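Local coordinates for folylpolyglutamate synthase/dihydrofolate synthase (Thermotoga maritima, PDB 1O5Z), which probably catalyses the ATP-dependent addition of L-glutamate to dihydropteroate and to the growing polyglutamate tail of tetrahydrofolate, at residues A67-Y79 with L288-A302. Sequence-based numbering, arbitrary orientation.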
loop_
_atom_site.group_PDB
_atom_site.type_symbol
_atom_site.label_atom_id
_atom_site.label_comp_id
_atom_site.label_asym_id
_atom_site.label_seq_id
_atom_site.Cartn_x
_atom_site.Cartn_y
_atom_site.Cartn_z
ATOM N N ALA A 67 3.858 -2.473 6.420
ATOM C CA ALA A 67 4.743 -1.299 6.560
ATOM C C ALA A 67 4.120 -0.210 7.420
ATOM O O ALA A 67 4.753 0.345 8.303
ATOM C CB ALA A 67 5.102 -0.717 5.170
ATOM N N ASN A 68 2.878 0.131 7.097
ATOM C CA ASN A 68 2.136 1.162 7.803
ATOM C C ASN A 68 2.021 0.854 9.285
ATOM O O ASN A 68 2.226 1.717 10.108
ATOM C CB ASN A 68 0.737 1.329 7.224
ATOM C CG ASN A 68 0.049 2.538 7.762
ATOM O OD1 ASN A 68 -0.805 2.432 8.657
ATOM N ND2 ASN A 68 0.439 3.724 7.252
ATOM N N MET A 69 1.673 -0.386 9.593
ATOM C CA MET A 69 1.567 -0.831 10.977
ATOM C C MET A 69 2.916 -0.719 11.729
ATOM O O MET A 69 3.002 -0.218 12.867
ATOM C CB MET A 69 1.081 -2.258 10.985
ATOM C CG MET A 69 -0.375 -2.411 10.578
ATOM S SD MET A 69 -0.816 -4.176 10.475
ATOM C CE MET A 69 -2.476 -4.140 9.817
ATOM N N VAL A 70 3.974 -1.176 11.066
ATOM C CA VAL A 70 5.302 -1.054 11.604
ATOM C C VAL A 70 5.671 0.404 11.838
ATOM O O VAL A 70 6.153 0.735 12.909
ATOM C CB VAL A 70 6.328 -1.806 10.729
ATOM C CG1 VAL A 70 7.699 -1.514 11.163
ATOM C CG2 VAL A 70 6.111 -3.293 10.866
ATOM N N SER A 71 5.443 1.275 10.856
ATOM C CA SER A 71 5.783 2.695 11.035
ATOM C C SER A 71 4.996 3.264 12.142
ATOM O O SER A 71 5.513 3.987 12.896
ATOM C CB SER A 71 5.483 3.571 9.804
ATOM O OG SER A 71 6.022 2.936 8.659
ATOM N N ASN A 72 3.695 3.037 12.129
ATOM C CA ASN A 72 2.818 3.599 13.131
ATOM C C ASN A 72 3.181 3.222 14.544
ATOM O O ASN A 72 3.145 4.075 15.427
ATOM C CB ASN A 72 1.359 3.291 12.804
ATOM C CG ASN A 72 0.769 4.396 11.965
ATOM O OD1 ASN A 72 0.747 5.549 12.426
ATOM N ND2 ASN A 72 0.388 4.100 10.734
ATOM N N ILE A 73 3.617 1.986 14.741
ATOM C CA ILE A 73 4.002 1.546 16.075
ATOM C C ILE A 73 5.296 2.255 16.548
ATOM O O ILE A 73 5.408 2.696 17.696
ATOM C CB ILE A 73 4.180 0.032 16.106
ATOM C CG1 ILE A 73 2.820 -0.657 15.963
ATOM C CG2 ILE A 73 4.865 -0.415 17.433
ATOM C CD1 ILE A 73 2.939 -2.167 15.719
ATOM N N LEU A 74 6.268 2.352 15.637
ATOM C CA LEU A 74 7.514 3.010 15.955
ATOM C C LEU A 74 7.351 4.488 16.140
ATOM O O LEU A 74 7.989 5.073 17.008
ATOM C CB LEU A 74 8.514 2.775 14.842
ATOM C CG LEU A 74 9.010 1.335 14.648
ATOM C CD1 LEU A 74 9.704 1.249 13.293
ATOM C CD2 LEU A 74 9.975 0.930 15.746
ATOM N N VAL A 75 6.492 5.098 15.337
ATOM C CA VAL A 75 6.146 6.521 15.549
ATOM C C VAL A 75 5.516 6.735 16.944
ATOM O O VAL A 75 5.893 7.653 17.625
ATOM C CB VAL A 75 5.247 7.081 14.439
ATOM C CG1 VAL A 75 4.587 8.435 14.867
ATOM C CG2 VAL A 75 6.076 7.261 13.179
ATOM N N SER A 76 4.600 5.854 17.363
ATOM C CA SER A 76 4.035 5.928 18.713
ATOM C C SER A 76 5.102 5.747 19.748
ATOM O O SER A 76 4.973 6.343 20.797
ATOM C CB SER A 76 2.958 4.888 19.013
ATOM O OG SER A 76 2.037 4.852 17.974
ATOM N N GLN A 77 6.119 4.905 19.488
ATOM C CA GLN A 77 7.159 4.651 20.481
ATOM C C GLN A 77 8.078 5.841 20.601
ATOM O O GLN A 77 8.865 5.954 21.553
ATOM C CB GLN A 77 7.946 3.398 20.156
ATOM C CG GLN A 77 8.977 3.027 21.198
ATOM C CD GLN A 77 8.382 2.856 22.582
ATOM O OE1 GLN A 77 7.336 2.220 22.737
ATOM N NE2 GLN A 77 9.058 3.389 23.602
ATOM N N GLY A 78 7.920 6.766 19.670
ATOM C CA GLY A 78 8.658 8.014 19.705
ATOM C C GLY A 78 9.906 7.993 18.855
ATOM O O GLY A 78 10.703 8.918 18.948
ATOM N N TYR A 79 10.109 6.968 18.046
ATOM C CA TYR A 79 11.167 7.037 17.024
ATOM C C TYR A 79 10.844 8.075 15.937
ATOM O O TYR A 79 9.678 8.277 15.552
ATOM C CB TYR A 79 11.401 5.662 16.332
ATOM C CG TYR A 79 11.944 4.578 17.239
ATOM C CD1 TYR A 79 11.092 3.671 17.811
ATOM C CD2 TYR A 79 13.302 4.467 17.526
ATOM C CE1 TYR A 79 11.538 2.666 18.628
ATOM C CE2 TYR A 79 13.774 3.460 18.389
ATOM C CZ TYR A 79 12.853 2.562 18.926
ATOM O OH TYR A 79 13.199 1.529 19.755
ATOM N N LEU A 288 14.331 -3.902 18.353
ATOM C CA LEU A 288 14.142 -2.551 18.822
ATOM C C LEU A 288 13.306 -2.514 20.077
ATOM O O LEU A 288 12.382 -3.264 20.218
ATOM C CB LEU A 288 13.472 -1.710 17.764
ATOM C CG LEU A 288 14.303 -1.463 16.520
ATOM C CD1 LEU A 288 13.406 -0.970 15.326
ATOM C CD2 LEU A 288 15.451 -0.526 16.790
ATOM N N PRO A 289 13.637 -1.662 21.027
ATOM C CA PRO A 289 12.799 -1.517 22.175
ATOM C C PRO A 289 11.429 -0.883 21.830
ATOM O O PRO A 289 11.331 0.136 21.113
ATOM C CB PRO A 289 13.636 -0.638 23.097
ATOM C CG PRO A 289 14.524 0.089 22.205
ATOM C CD PRO A 289 14.844 -0.822 21.110
ATOM N N LEU A 290 10.383 -1.510 22.361
ATOM C CA LEU A 290 9.015 -1.138 22.050
ATOM C C LEU A 290 8.142 -1.349 23.246
ATOM O O LEU A 290 8.299 -2.359 23.910
ATOM C CB LEU A 290 8.462 -2.057 20.966
ATOM C CG LEU A 290 7.828 -1.346 19.813
ATOM C CD1 LEU A 290 8.944 -0.582 19.068
ATOM C CD2 LEU A 290 7.200 -2.398 18.947
ATOM N N SER A 291 7.203 -0.429 23.471
ATOM C CA SER A 291 6.271 -0.560 24.562
ATOM C C SER A 291 5.048 -1.194 23.991
ATOM O O SER A 291 4.772 -1.049 22.810
ATOM C CB SER A 291 5.922 0.800 25.200
ATOM O OG SER A 291 5.374 1.734 24.275
ATOM N N GLU A 292 4.315 -1.874 24.856
ATOM C CA GLU A 292 2.999 -2.375 24.535
ATOM C C GLU A 292 2.045 -1.229 24.220
ATOM O O GLU A 292 1.176 -1.365 23.367
ATOM C CB GLU A 292 2.445 -3.200 25.705
ATOM C CG GLU A 292 1.113 -3.826 25.381
ATOM C CD GLU A 292 0.583 -4.680 26.498
ATOM O OE1 GLU A 292 1.412 -5.241 27.220
ATOM O OE2 GLU A 292 -0.653 -4.793 26.646
ATOM N N LYS A 293 2.208 -0.097 24.907
ATOM C CA LYS A 293 1.404 1.088 24.590
ATOM C C LYS A 293 1.512 1.505 23.117
ATOM O O LYS A 293 0.494 1.780 22.492
ATOM C CB LYS A 293 1.787 2.266 25.488
ATOM C CG LYS A 293 0.917 3.522 25.303
ATOM C CD LYS A 293 1.465 4.721 26.084
ATOM C CE LYS A 293 0.356 5.777 26.375
ATOM N NZ LYS A 293 0.301 6.859 25.315
ATOM N N ALA A 294 2.744 1.591 22.613
ATOM C CA ALA A 294 3.021 1.947 21.240
ATOM C C ALA A 294 2.465 0.927 20.229
ATOM O O ALA A 294 2.003 1.288 19.164
ATOM C CB ALA A 294 4.528 2.083 21.025
ATOM N N ILE A 295 2.549 -0.345 20.581
ATOM C CA ILE A 295 2.051 -1.402 19.745
ATOM C C ILE A 295 0.541 -1.208 19.662
ATOM O O ILE A 295 -0.048 -1.191 18.573
ATOM C CB ILE A 295 2.439 -2.789 20.362
ATOM C CG1 ILE A 295 3.903 -3.085 20.129
ATOM C CG2 ILE A 295 1.622 -3.922 19.770
ATOM C CD1 ILE A 295 4.414 -4.159 21.029
ATOM N N ARG A 296 -0.115 -1.062 20.802
ATOM C CA ARG A 296 -1.563 -0.922 20.759
ATOM C C ARG A 296 -2.000 0.338 20.028
ATOM O O ARG A 296 -2.973 0.318 19.275
ATOM C CB ARG A 296 -2.128 -0.906 22.148
ATOM C CG ARG A 296 -1.995 -2.211 22.827
ATOM C CD ARG A 296 -2.650 -2.241 24.205
ATOM N NE ARG A 296 -2.458 -3.551 24.808
ATOM C CZ ARG A 296 -3.285 -4.581 24.652
ATOM N NH1 ARG A 296 -4.396 -4.447 23.951
ATOM N NH2 ARG A 296 -3.010 -5.761 25.222
ATOM N N GLU A 297 -1.307 1.441 20.261
ATOM C CA GLU A 297 -1.728 2.697 19.665
ATOM C C GLU A 297 -1.412 2.700 18.183
ATOM O O GLU A 297 -2.230 3.118 17.403
ATOM C CB GLU A 297 -1.093 3.905 20.359
ATOM C CG GLU A 297 -1.159 5.205 19.549
ATOM C CD GLU A 297 -0.466 6.373 20.242
ATOM O OE1 GLU A 297 -1.042 6.807 21.250
ATOM O OE2 GLU A 297 0.634 6.838 19.778
ATOM N N GLY A 298 -0.239 2.217 17.824
ATOM C CA GLY A 298 0.193 2.118 16.427
ATOM C C GLY A 298 -0.738 1.267 15.596
ATOM O O GLY A 298 -1.129 1.689 14.500
ATOM N N LEU A 299 -1.144 0.106 16.138
ATOM C CA LEU A 299 -2.184 -0.751 15.507
ATOM C C LEU A 299 -3.565 -0.100 15.394
ATOM O O LEU A 299 -4.259 -0.256 14.400
ATOM C CB LEU A 299 -2.339 -2.063 16.269
ATOM C CG LEU A 299 -1.147 -3.015 16.215
ATOM C CD1 LEU A 299 -1.432 -4.213 17.018
ATOM C CD2 LEU A 299 -0.784 -3.408 14.801
ATOM N N LYS A 300 -3.965 0.624 16.419
ATOM C CA LYS A 300 -5.186 1.423 16.349
ATOM C C LYS A 300 -5.129 2.513 15.267
ATOM O O LYS A 300 -6.155 2.902 14.714
ATOM C CB LYS A 300 -5.470 2.073 17.708
ATOM C CG LYS A 300 -6.873 1.865 18.125
ATOM C CD LYS A 300 -7.133 2.084 19.606
ATOM C CE LYS A 300 -8.677 1.740 19.900
ATOM N NZ LYS A 300 -9.039 1.236 21.328
ATOM N N ASN A 301 -3.923 3.021 15.010
ATOM C CA ASN A 301 -3.673 4.183 14.120
ATOM C C ASN A 301 -3.403 3.808 12.679
ATOM O O ASN A 301 -3.596 4.621 11.794
ATOM C CB ASN A 301 -2.454 4.975 14.593
ATOM C CG ASN A 301 -2.708 5.834 15.811
ATOM O OD1 ASN A 301 -3.822 6.015 16.278
ATOM N ND2 ASN A 301 -1.636 6.387 16.325
ATOM N N ALA A 302 -2.925 2.588 12.459
ATOM C CA ALA A 302 -2.699 2.075 11.110
ATOM C C ALA A 302 -3.917 2.199 10.173
ATOM O O ALA A 302 -5.071 1.917 10.555
ATOM C CB ALA A 302 -2.258 0.629 11.150
HETATM O O HOH W 1 0.864 5.945 15.291
#
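L288 meets L74 at the start of the contact, CD1 of L288 lying 3.9 Å from CD2 of L74, with the two side chains at about a right angle. At P289 the carbonyl O accepts a hydrogen bond from Y79 OH at 2.7 Å. The hydroxyl lies on a lone pair of this oxygen, which sits at the ring edge. L290 sends its two methyls different ways: CD1 to L74 CD2, and CD2 to I73 CG2 at a tight 3.4 Å. S291 is the N-cap of helix 292-301. Its OG accepts from A294 N and donates to Q77 OE1 in the carbonyl plane. S291 N donates to the same OE1 from above that plane, at 2.8 Å. The Q77 chain leaves anti to its backbone N (chi1 -176°) and bends at chi2, which brings OE1 to the cap. Replacing Q77 with an alanine would probably leave S291 N without this acceptor and S291 OG freer to turn. A294 and G298 bring the helices close: their axes approach to 7.4 Å at 133°. I73 is an apolar knob among A294, I295, G298 and L299. A side chain at G298 would clash with the I73 backbone, whose CA lies 3.9 Å from G298 CA. S76 is a polar knob at the partly exposed edge, among A294, E297, G298 and N301; its OG donates back to N72 O. A water donates to N72 O and OD1 and accepts from N301 ND2. A302 CB ends the row against M69 CG at 3.6 Å. Helix 63-77, which follows the first strand of the P-loop-type Mur ligase middle domain, thus crosses helix 292-301 closely at G298. Q77 OE1, gripped twice by S291, ties its end to the cap, while the water joins polar groups at the other end.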